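PDB 7A03: M32 carboxypeptidase from Chitinophagaceae bacterium, which probably acts as a metal-dependent carboxypeptidase of the M32 family, removing amino acids from the C-terminal end of peptides. Local coordinates for residues 272-275 / 276-280; 457-461 / 462-466; 468-472 / 473-477. All blocks are in the same frame, centred on the assembly; numbering follows the deposited sequence.

Interaction 1 (272-275 / 276-280); sequences ALYE and QGLPT
Leu278 lies against Tyr274 and Glu275 where helix 258-277 runs out into a loop. Its CB is 3.8 Å from Glu275 O. CG lies beside the backbone N and anti to the carbonyl carbon (chi1 -66°), which brings it to 3.7 Å from Tyr274 O, over the last turn. There the chain forks. CD1 meets the carboxylate of Glu275, 3.6 Å from OE1, whereas CD2 meets the Tyr274 ring at CE1, 4.1 Å away and approached obliquely. The bend of Glu275 at chi2 (-71°) folds its carboxylate back to CD1 of Leu278; OE1 and OE2 are held by Ser241 and His296. Tyr274 OH is bonded to Ala291 N.

The backbone unwinds underneath. Gln276 N still makes a regular helical bond to Ala272 O (2.8 Å), but Gly277 N divides between a weak bond to Leu273 O and a tighter one to Tyr274 O at 2.9 Å, and Leu278 N gives Glu275 O a weak bond. This passage from i+4 to i+3 pairing marks the frayed C-terminal turn of the helix, which earlier carries an HExxH sequence, consistent with the zinc-binding helix of metallopeptidases. The carboxylate and the phenol OH thus have their polar partners elsewhere, and the apolar side chain of Leu278 adds only van der Waals contact, one methyl on a carboxylate and the other on an aromatic ring.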
ATOM      1  N   ALA A 272       2.597   9.228   5.575  1.00 10.72           N
ATOM      2  CA  ALA A 272       2.937  10.641   5.492  1.00 12.79           C
ATOM      3  C   ALA A 272       4.269  10.927   6.165  1.00 12.19           C
ATOM      4  O   ALA A 272       5.046  11.755   5.677  1.00 11.79           O
ATOM      5  CB  ALA A 272       1.834  11.492   6.099  1.00 10.47           C
ATOM      6  N   LEU A 273       4.568  10.230   7.263  1.00 12.27           N
ATOM      7  CA  LEU A 273       5.845  10.432   7.932  1.00 12.23           C
ATOM      8  C   LEU A 273       6.988  10.003   7.024  1.00 11.14           C
ATOM      9  O   LEU A 273       8.050  10.647   6.988  1.00 12.93           O
ATOM     10  CB  LEU A 273       5.890   9.651   9.250  1.00 11.80           C
ATOM     11  CG  LEU A 273       4.956  10.124  10.358  1.00 13.46           C
ATOM     12  CD1 LEU A 273       4.862   9.050  11.445  1.00 11.82           C
ATOM     13  CD2 LEU A 273       5.424  11.471  10.947  1.00 14.47           C
ATOM     14  N   TYR A 274       6.786   8.901   6.283  1.00 12.44           N
ATOM     15  CA  TYR A 274       7.781   8.516   5.287  1.00 13.05           C
ATOM     16  C   TYR A 274       7.990   9.627   4.259  1.00 12.00           C
ATOM     17  O   TYR A 274       9.128  10.035   3.987  1.00 11.55           O
ATOM     18  CB  TYR A 274       7.308   7.238   4.586  1.00 13.05           C
ATOM     19  CG  TYR A 274       8.301   6.520   3.695  1.00 11.40           C
ATOM     20  CD1 TYR A 274       9.626   6.937   3.576  1.00 11.55           C
ATOM     21  CD2 TYR A 274       7.904   5.373   3.008  1.00 14.33           C
ATOM     22  CE1 TYR A 274      10.528   6.230   2.777  1.00 14.32           C
ATOM     23  CE2 TYR A 274       8.800   4.654   2.213  1.00 12.54           C
ATOM     24  CZ  TYR A 274      10.110   5.090   2.111  1.00 13.20           C
ATOM     25  OH  TYR A 274      10.981   4.361   1.324  1.00 15.83           O
ATOM     26  N   GLU A 275       6.897  10.093   3.640  1.00 11.18           N
ATOM     27  CA  GLU A 275       7.025  11.125   2.603  1.00 11.84           C
ATOM     28  C   GLU A 275       7.675  12.404   3.138  1.00 13.38           C
ATOM     29  O   GLU A 275       8.486  13.037   2.441  1.00 12.83           O
ATOM     30  CB  GLU A 275       5.667  11.424   1.984  1.00 10.83           C
ATOM     31  CG  GLU A 275       5.140  10.272   1.129  1.00 12.65           C
ATOM     32  CD  GLU A 275       5.923  10.110  -0.169  1.00 14.64           C
ATOM     33  OE1 GLU A 275       6.354  11.126  -0.748  1.00 16.27           O
ATOM     34  OE2 GLU A 275       6.103   8.967  -0.649  1.00 15.11           O
ATOM     35  N   GLN A 276       7.362  12.782   4.379  1.00 11.61           N
ATOM     36  CA  GLN A 276       7.963  13.976   4.972  1.00 12.71           C
ATOM     37  C   GLN A 276       9.431  13.761   5.314  1.00 12.64           C
ATOM     38  O   GLN A 276      10.142  14.740   5.589  1.00 13.97           O
ATOM     39  CB  GLN A 276       7.175  14.456   6.192  1.00 12.30           C
ATOM     40  CG  GLN A 276       5.837  15.069   5.818  1.00 12.69           C
ATOM     41  CD  GLN A 276       5.127  15.731   6.993  1.00 14.45           C
ATOM     42  OE1 GLN A 276       5.295  15.328   8.135  1.00 12.26           O
ATOM     43  NE2 GLN A 276       4.322  16.747   6.712  1.00 12.27           N
ATOM     44  N   GLY A 277       9.894  12.510   5.320  1.00 12.21           N
ATOM     45  CA  GLY A 277      11.293  12.237   5.575  1.00 13.14           C
ATOM     46  C   GLY A 277      12.193  12.064   4.366  1.00 12.56           C
ATOM     47  O   GLY A 277      13.410  11.920   4.529  1.00 14.53           O
ATOM     48  N   LEU A 278      11.644  12.096   3.153  1.00 12.84           N
ATOM     49  CA  LEU A 278      12.482  12.017   1.962  1.00 13.85           C
ATOM     50  C   LEU A 278      13.211  13.348   1.752  1.00 13.93           C
ATOM     51  O   LEU A 278      12.678  14.413   2.073  1.00 12.98           O
ATOM     52  CB  LEU A 278      11.629  11.680   0.734  1.00 15.25           C
ATOM     53  CG  LEU A 278      10.997  10.282   0.769  1.00 13.51           C
ATOM     54  CD1 LEU A 278       9.762  10.173  -0.117  1.00 16.05           C
ATOM     55  CD2 LEU A 278      12.008   9.201   0.422  1.00 12.79           C
ATOM     56  N   PRO A 279      14.444  13.318   1.243  1.00 14.24           N
ATOM     57  CA  PRO A 279      15.241  14.557   1.170  1.00 13.50           C
ATOM     58  C   PRO A 279      14.766  15.493   0.067  1.00 15.06           C
ATOM     59  O   PRO A 279      14.562  15.076  -1.080  1.00 13.94           O
ATOM     60  CB  PRO A 279      16.673  14.065   0.921  1.00 17.84           C
ATOM     61  CG  PRO A 279      16.537  12.661   0.418  1.00 20.78           C
ATOM     62  CD  PRO A 279      15.214  12.117   0.870  1.00 16.28           C
ATOM     63  N   THR A 280      14.615  16.778   0.421  1.00 12.63           N
ATOM     64  CA  THR A 280      14.202  17.772  -0.562  1.00 14.31           C
ATOM     65  C   THR A 280      15.237  17.952  -1.664  1.00 13.57           C
ATOM     66  O   THR A 280      14.868  18.241  -2.808  1.00 15.90           O
ATOM     67  CB  THR A 280      13.880  19.109   0.116  1.00 12.89           C
ATOM     68  OG1 THR A 280      15.008  19.535   0.888  1.00 19.98           O
ATOM     69  CG2 THR A 280      12.688  18.956   1.022  1.00 16.02           C
TER

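Interaction 2 (457-461 / 462-466); sequences EWLRN and NIHPF
Leu459 O is gripped by two backbone donors, Ile463 N at 2.8 Å and His464 N at 3.0 Å, which reach it from opposite faces of its carbonyl plane. Here helix 453-462 ends, Ile463 being the first residue to leave helical angles, and the chain turns into the loop before helix 472-480. One residue earlier, Trp458 O is also held twice, by Asn462 N and, at 2.9 Å, by Asn462 ND2, with the acceptor lying in the amide plane. This side-chain bond sets the amide over one face of the Trp458 indole, the two planes 32° apart; the indole NE1 is bonded to Gln439.

On the apolar side, Leu459 and Ile463 run side by side, CD2 to CD1 3.9 Å, against helix 293-307. Leu459 CB sits over the face of the His464 imidazole in a CH-pi contact. Gln299 bonds NE2 of the same ring. Arg460, bent at chi2 (-80°), curls back toward this imidazole, its NH2 reaching Leu273 O. Its NE gives ND1 of His464 a bond of 3.0 Å, exactly in the ring plane, with the guanidinium turned 52° from the ring.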
ATOM      1  N   GLU A 457      12.394   8.623  15.131  1.00 14.87           N
ATOM      2  CA  GLU A 457      13.829   8.777  14.932  1.00 15.33           C
ATOM      3  C   GLU A 457      14.450   7.521  14.327  1.00 18.62           C
ATOM      4  O   GLU A 457      15.265   7.608  13.397  1.00 16.75           O
ATOM      5  CB  GLU A 457      14.495   9.126  16.262  1.00 18.79           C
ATOM      6  CG  GLU A 457      15.995   9.318  16.155  1.00 22.96           C
ATOM      7  CD  GLU A 457      16.647   9.590  17.485  1.00 33.72           C
ATOM      8  OE1 GLU A 457      16.237   8.978  18.496  1.00 34.08           O
ATOM      9  OE2 GLU A 457      17.562  10.435  17.521  1.00 38.48           O
ATOM     10  N   TRP A 458      14.099   6.339  14.848  1.00 16.92           N
ATOM     11  CA  TRP A 458      14.643   5.111  14.267  1.00 16.82           C
ATOM     12  C   TRP A 458      14.267   4.979  12.790  1.00 15.07           C
ATOM     13  O   TRP A 458      15.111   4.643  11.943  1.00 15.81           O
ATOM     14  CB  TRP A 458      14.176   3.905  15.088  1.00 15.87           C
ATOM     15  CG  TRP A 458      14.782   2.617  14.656  1.00 14.59           C
ATOM     16  CD1 TRP A 458      15.970   2.079  15.075  1.00 17.46           C
ATOM     17  CD2 TRP A 458      14.221   1.680  13.729  1.00 16.58           C
ATOM     18  NE1 TRP A 458      16.179   0.867  14.459  1.00 18.91           N
ATOM     19  CE2 TRP A 458      15.123   0.604  13.623  1.00 17.01           C
ATOM     20  CE3 TRP A 458      13.045   1.653  12.963  1.00 17.77           C
ATOM     21  CZ2 TRP A 458      14.885  -0.488  12.802  1.00 19.71           C
ATOM     22  CZ3 TRP A 458      12.807   0.562  12.147  1.00 15.85           C
ATOM     23  CH2 TRP A 458      13.731  -0.493  12.068  1.00 20.34           C
ATOM     24  N   LEU A 459      13.012   5.257  12.462  1.00 13.12           N
ATOM     25  CA  LEU A 459      12.586   5.193  11.067  1.00 13.60           C
ATOM     26  C   LEU A 459      13.320   6.222  10.213  1.00 15.94           C
ATOM     27  O   LEU A 459      13.669   5.950   9.060  1.00 15.29           O
ATOM     28  CB  LEU A 459      11.075   5.388  10.988  1.00 12.56           C
ATOM     29  CG  LEU A 459      10.236   4.295  11.651  1.00 13.00           C
ATOM     30  CD1 LEU A 459       8.791   4.786  11.804  1.00 14.56           C
ATOM     31  CD2 LEU A 459      10.299   2.989  10.857  1.00 18.00           C
ATOM     32  N   ARG A 460      13.525   7.426  10.758  1.00 13.29           N
ATOM     33  CA  ARG A 460      14.170   8.494  10.012  1.00 15.64           C
ATOM     34  C   ARG A 460      15.655   8.238   9.818  1.00 14.79           C
ATOM     35  O   ARG A 460      16.248   8.794   8.890  1.00 16.57           O
ATOM     36  CB  ARG A 460      13.960   9.819  10.744  1.00 13.35           C
ATOM     37  CG  ARG A 460      12.550  10.367  10.614  1.00 14.71           C
ATOM     38  CD  ARG A 460      12.352  11.075   9.260  1.00 15.29           C
ATOM     39  NE  ARG A 460      10.942  11.286   8.959  1.00 13.21           N
ATOM     40  CZ  ARG A 460      10.219  12.290   9.434  1.00 15.07           C
ATOM     41  NH1 ARG A 460      10.774  13.202  10.221  1.00 18.56           N
ATOM     42  NH2 ARG A 460       8.947  12.398   9.098  1.00 14.11           N
ATOM     43  N   ASN A 461      16.274   7.421  10.680  1.00 15.89           N
ATOM     44  CA  ASN A 461      17.672   7.029  10.500  1.00 15.24           C
ATOM     45  C   ASN A 461      17.841   5.782   9.643  1.00 15.82           C
ATOM     46  O   ASN A 461      18.891   5.613   9.003  1.00 20.13           O
ATOM     47  CB  ASN A 461      18.341   6.786  11.856  1.00 19.51           C
ATOM     48  CG  ASN A 461      18.504   8.069  12.656  1.00 21.20           C
ATOM     49  OD1 ASN A 461      18.540   9.161  12.096  1.00 24.60           O
ATOM     50  ND2 ASN A 461      18.615   7.935  13.967  1.00 22.74           N
ATOM     51  N   ASN A 462      16.837   4.906   9.601  1.00 16.51           N
ATOM     52  CA  ASN A 462      16.988   3.618   8.943  1.00 18.31           C
ATOM     53  C   ASN A 462      16.253   3.473   7.622  1.00 15.90           C
ATOM     54  O   ASN A 462      16.689   2.670   6.795  1.00 16.95           O
ATOM     55  CB  ASN A 462      16.556   2.487   9.876  1.00 17.39           C
ATOM     56  CG  ASN A 462      17.583   2.207  10.938  1.00 21.08           C
ATOM     57  OD1 ASN A 462      18.547   1.473  10.703  1.00 23.38           O
ATOM     58  ND2 ASN A 462      17.400   2.808  12.110  1.00 18.96           N
ATOM     59  N   ILE A 463      15.158   4.204   7.398  1.00 15.89           N
ATOM     60  CA  ILE A 463      14.332   3.973   6.210  1.00 15.54           C
ATOM     61  C   ILE A 463      14.101   5.243   5.404  1.00 17.26           C
ATOM     62  O   ILE A 463      14.412   5.299   4.207  1.00 17.17           O
ATOM     63  CB  ILE A 463      12.995   3.303   6.578  1.00 13.42           C
ATOM     64  CG1 ILE A 463      13.258   1.884   7.111  1.00 14.90           C
ATOM     65  CG2 ILE A 463      12.092   3.252   5.353  1.00 15.32           C
ATOM     66  CD1 ILE A 463      12.071   1.249   7.803  1.00 18.83           C
ATOM     67  N   HIS A 464      13.557   6.273   6.051  1.00 16.65           N
ATOM     68  CA  HIS A 464      13.021   7.413   5.310  1.00 15.22           C
ATOM     69  C   HIS A 464      13.991   8.135   4.382  1.00 16.04           C
ATOM     70  O   HIS A 464      13.556   8.528   3.285  1.00 16.16           O
ATOM     71  CB  HIS A 464      12.365   8.397   6.277  1.00 14.01           C
ATOM     72  CG  HIS A 464      11.200   7.820   7.010  1.00 14.02           C
ATOM     73  ND1 HIS A 464      10.487   8.527   7.956  1.00 11.93           N
ATOM     74  CD2 HIS A 464      10.603   6.612   6.912  1.00 12.56           C
ATOM     75  CE1 HIS A 464       9.507   7.772   8.419  1.00 13.88           C
ATOM     76  NE2 HIS A 464       9.561   6.601   7.806  1.00 11.86           N
ATOM     77  N   PRO A 465      15.248   8.408   4.746  1.00 16.07           N
ATOM     78  CA  PRO A 465      16.051   9.348   3.948  1.00 15.01           C
ATOM     79  C   PRO A 465      16.736   8.740   2.742  1.00 17.83           C
ATOM     80  O   PRO A 465      17.393   9.474   2.000  1.00 17.85           O
ATOM     81  CB  PRO A 465      17.100   9.821   4.963  1.00 20.59           C
ATOM     82  CG  PRO A 465      17.328   8.622   5.804  1.00 17.76           C
ATOM     83  CD  PRO A 465      15.984   7.957   5.947  1.00 20.50           C
ATOM     84  N   PHE A 466      16.631   7.434   2.537  1.00 15.26           N
ATOM     85  CA  PHE A 466      17.378   6.775   1.478  1.00 14.27           C
ATOM     86  C   PHE A 466      16.651   6.727   0.147  1.00 14.18           C
ATOM     87  O   PHE A 466      17.276   6.381  -0.858  1.00 16.42           O
ATOM     88  CB  PHE A 466      17.756   5.364   1.912  1.00 15.29           C
ATOM     89  CG  PHE A 466      18.617   5.341   3.136  1.00 20.46           C
ATOM     90  CD1 PHE A 466      19.893   5.861   3.100  1.00 19.69           C
ATOM     91  CD2 PHE A 466      18.142   4.844   4.326  1.00 16.72           C
ATOM     92  CE1 PHE A 466      20.691   5.865   4.227  1.00 23.31           C
ATOM     93  CE2 PHE A 466      18.940   4.833   5.458  1.00 21.53           C
ATOM     94  CZ  PHE A 466      20.216   5.347   5.403  1.00 20.02           C
TER

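Interaction 3 (468-472 / 473-477); sequences RFYTS and NELCQ
Tyr470 and Glu474 cross at about a right angle, the ring and carboxylate planes 81° apart, with Glu474 OE1 near the plane of the ring at its edge, 4.1 Å from Tyr470 CD1. Tyr470 CD2 meets Leu475 CD1 at 3.9 Å, obliquely to the ring, again with the side chains nearly perpendicular. The phenol OH is bonded to Lys478 NZ.

Thr471 and Glu474 cross obliquely and exchange bonds as a capping box at the start of helix 472-480. Glu474 N points almost straight at Thr471 OG1 (3.1 Å, 176°), while Thr471 N returns a bond of 3.1 Å to Glu474 OE1, met from above the carboxylate plane. The threonine hydroxyl can do this because chi1 (75°) places OG1 between the backbone N and the carbonyl carbon; CG2 then stands 3.8 Å from Glu474 OE1. A valine in its place would probably leave Glu474 N, at the first turn, without its side-chain acceptor, and the cap half undone. Glu474 stays extended beyond CG, and a water that donates to both Phe469 O and Glu474 OE1 ties the carboxylate to the incoming loop. Behind the cap, Leu475 N bonds Thr471 O at 2.8 Å, nearly along the C=O axis.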
ATOM      1  N   ARG A 468      15.071   5.450  -2.983  1.00 14.53           N
ATOM      2  CA  ARG A 468      15.245   4.177  -3.679  1.00 14.73           C
ATOM      3  C   ARG A 468      16.677   3.661  -3.674  1.00 14.24           C
ATOM      4  O   ARG A 468      16.965   2.710  -4.403  1.00 19.68           O
ATOM      5  CB  ARG A 468      14.761   4.286  -5.130  1.00 15.42           C
ATOM      6  CG  ARG A 468      13.239   4.331  -5.262  1.00 15.72           C
ATOM      7  CD  ARG A 468      12.812   4.791  -6.657  1.00 15.80           C
ATOM      8  NE  ARG A 468      13.248   3.853  -7.692  1.00 18.11           N
ATOM      9  CZ  ARG A 468      13.219   4.108  -8.998  1.00 20.50           C
ATOM     10  NH1 ARG A 468      12.790   5.283  -9.443  1.00 19.50           N
ATOM     11  NH2 ARG A 468      13.637   3.185  -9.853  1.00 22.00           N
ATOM     12  N   PHE A 469      17.578   4.250  -2.875  1.00 15.18           N
ATOM     13  CA  PHE A 469      18.985   3.850  -2.932  1.00 15.11           C
ATOM     14  C   PHE A 469      19.162   2.350  -2.714  1.00 15.79           C
ATOM     15  O   PHE A 469      19.935   1.698  -3.422  1.00 20.97           O
ATOM     16  CB  PHE A 469      19.816   4.643  -1.919  1.00 17.56           C
ATOM     17  CG  PHE A 469      21.298   4.390  -2.031  1.00 18.12           C
ATOM     18  CD1 PHE A 469      21.892   3.322  -1.372  1.00 22.53           C
ATOM     19  CD2 PHE A 469      22.094   5.198  -2.826  1.00 19.10           C
ATOM     20  CE1 PHE A 469      23.259   3.079  -1.498  1.00 24.00           C
ATOM     21  CE2 PHE A 469      23.455   4.967  -2.952  1.00 19.44           C
ATOM     22  CZ  PHE A 469      24.042   3.907  -2.288  1.00 22.18           C
ATOM     23  N   TYR A 470      18.447   1.791  -1.745  1.00 22.95           N
ATOM     24  CA  TYR A 470      18.443   0.358  -1.494  1.00 17.73           C
ATOM     25  C   TYR A 470      17.150  -0.258  -2.015  1.00 16.81           C
ATOM     26  O   TYR A 470      16.067   0.319  -1.875  1.00 20.25           O
ATOM     27  CB  TYR A 470      18.538   0.082   0.007  1.00 18.48           C
ATOM     28  CG  TYR A 470      19.740   0.686   0.699  1.00 16.99           C
ATOM     29  CD1 TYR A 470      20.998   0.098   0.591  1.00 21.59           C
ATOM     30  CD2 TYR A 470      19.612   1.822   1.486  1.00 17.08           C
ATOM     31  CE1 TYR A 470      22.096   0.642   1.238  1.00 18.51           C
ATOM     32  CE2 TYR A 470      20.705   2.376   2.128  1.00 20.51           C
ATOM     33  CZ  TYR A 470      21.946   1.777   2.006  1.00 22.38           C
ATOM     34  OH  TYR A 470      23.034   2.326   2.649  1.00 28.24           O
ATOM     35  N   THR A 471      17.253  -1.454  -2.590  1.00 19.93           N
ATOM     36  CA  THR A 471      16.037  -2.199  -2.865  1.00 20.79           C
ATOM     37  C   THR A 471      15.410  -2.649  -1.546  1.00 22.97           C
ATOM     38  O   THR A 471      16.015  -2.553  -0.475  1.00 21.71           O
ATOM     39  CB  THR A 471      16.328  -3.440  -3.712  1.00 28.05           C
ATOM     40  OG1 THR A 471      16.936  -4.448  -2.889  1.00 28.40           O
ATOM     41  CG2 THR A 471      17.256  -3.113  -4.876  1.00 28.28           C
ATOM     42  N   SER A 472      14.170  -3.140  -1.630  1.00 19.11           N
ATOM     43  CA  SER A 472      13.481  -3.571  -0.420  1.00 22.07           C
ATOM     44  C   SER A 472      14.285  -4.649   0.298  1.00 22.17           C
ATOM     45  O   SER A 472      14.402  -4.628   1.531  1.00 23.53           O
ATOM     46  CB  SER A 472      12.067  -4.056  -0.749  1.00 28.99           C
ATOM     47  OG  SER A 472      12.040  -4.742  -1.988  1.00 40.22           O
ATOM     48  N   ASN A 473      14.888  -5.567  -0.468  1.00 26.60           N
ATOM     49  CA  ASN A 473      15.695  -6.634   0.118  1.00 23.70           C
ATOM     50  C   ASN A 473      16.947  -6.080   0.780  1.00 24.37           C
ATOM     51  O   ASN A 473      17.277  -6.448   1.914  1.00 23.68           O
ATOM     52  CB  ASN A 473      16.083  -7.653  -0.952  1.00 28.44           C
ATOM     53  CG  ASN A 473      17.108  -8.660  -0.445  1.00 39.56           C
ATOM     54  OD1 ASN A 473      18.159  -8.863  -1.058  1.00 42.87           O
ATOM     55  ND2 ASN A 473      16.805  -9.290   0.690  1.00 34.07           N
ATOM     56  N   GLU A 474      17.682  -5.221   0.068  1.00 19.11           N
ATOM     57  CA  GLU A 474      18.889  -4.642   0.643  1.00 20.50           C
ATOM     58  C   GLU A 474      18.561  -3.838   1.884  1.00 19.74           C
ATOM     59  O   GLU A 474      19.305  -3.875   2.870  1.00 18.09           O
ATOM     60  CB  GLU A 474      19.589  -3.753  -0.387  1.00 23.99           C
ATOM     61  CG  GLU A 474      20.072  -4.513  -1.612  1.00 22.45           C
ATOM     62  CD  GLU A 474      20.561  -3.586  -2.708  1.00 27.80           C
ATOM     63  OE1 GLU A 474      20.252  -2.376  -2.648  1.00 29.86           O
ATOM     64  OE2 GLU A 474      21.264  -4.060  -3.628  1.00 33.39           O
ATOM     65  N   LEU A 475      17.443  -3.102   1.855  1.00 16.03           N
ATOM     66  CA  LEU A 475      17.049  -2.311   3.011  1.00 17.55           C
ATOM     67  C   LEU A 475      16.772  -3.212   4.208  1.00 14.34           C
ATOM     68  O   LEU A 475      17.252  -2.967   5.318  1.00 18.10           O
ATOM     69  CB  LEU A 475      15.815  -1.483   2.656  1.00 19.09           C
ATOM     70  CG  LEU A 475      15.476  -0.340   3.596  1.00 20.24           C
ATOM     71  CD1 LEU A 475      16.655   0.597   3.780  1.00 22.98           C
ATOM     72  CD2 LEU A 475      14.254   0.413   3.065  1.00 20.44           C
ATOM     73  N   CYS A 476      15.975  -4.254   3.989  1.00 17.43           N
ATOM     74  CA  CYS A 476      15.615  -5.148   5.075  1.00 20.32           C
ATOM     75  C   CYS A 476      16.851  -5.864   5.634  1.00 18.16           C
ATOM     76  O   CYS A 476      17.005  -5.978   6.851  1.00 18.44           O
ATOM     77  CB  CYS A 476      14.546  -6.117   4.567  1.00 18.48           C
ATOM     78  SG  CYS A 476      13.872  -7.213   5.845  1.00 18.71           S
ATOM     79  N   GLN A 477      17.767  -6.296   4.761  1.00 18.25           N
ATOM     80  CA  GLN A 477      18.999  -6.943   5.208  1.00 21.21           C
ATOM     81  C   GLN A 477      19.892  -5.982   5.995  1.00 16.77           C
ATOM     82  O   GLN A 477      20.440  -6.348   7.043  1.00 20.67           O
ATOM     83  CB  GLN A 477      19.749  -7.497   3.994  1.00 23.06           C
ATOM     84  CG  GLN A 477      21.119  -8.100   4.295  1.00 22.70           C
ATOM     85  CD  GLN A 477      21.024  -9.386   5.085  1.00 25.61           C
ATOM     86  OE1 GLN A 477      20.186 -10.244   4.803  1.00 29.22           O
ATOM     87  NE2 GLN A 477      21.889  -9.528   6.078  1.00 28.76           N
TER
HETATM   88  O   HOH W   1      22.077   0.138  -2.967  1.00 32.33           O

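Interactions 1 and 2 meet directly, their centres 9 Å apart: Arg460 NH2 bonds Leu273 O at 2.9 Å. The rings of Tyr274 and His464 also pack together, Tyr274 CD1 lying 3.5 Å from His464 CD2. The end of helix 453-462 is thereby joined to that of helix 258-277, whose HExxH sequence, His267 to His271, carries no metal here. Interaction 3 follows interaction 2, with centres 12 Å apart; Leu475 CD1 approaches Asn462 O at 3.7 Å, and the Phe466 and Tyr470 rings meet edge-to-face. A bound PEG lies about 3 Å from the Phe466 side chain and about 4 Å from that of Phe469. Interactions 1 and 3 do not touch, so 457-466 bridges them.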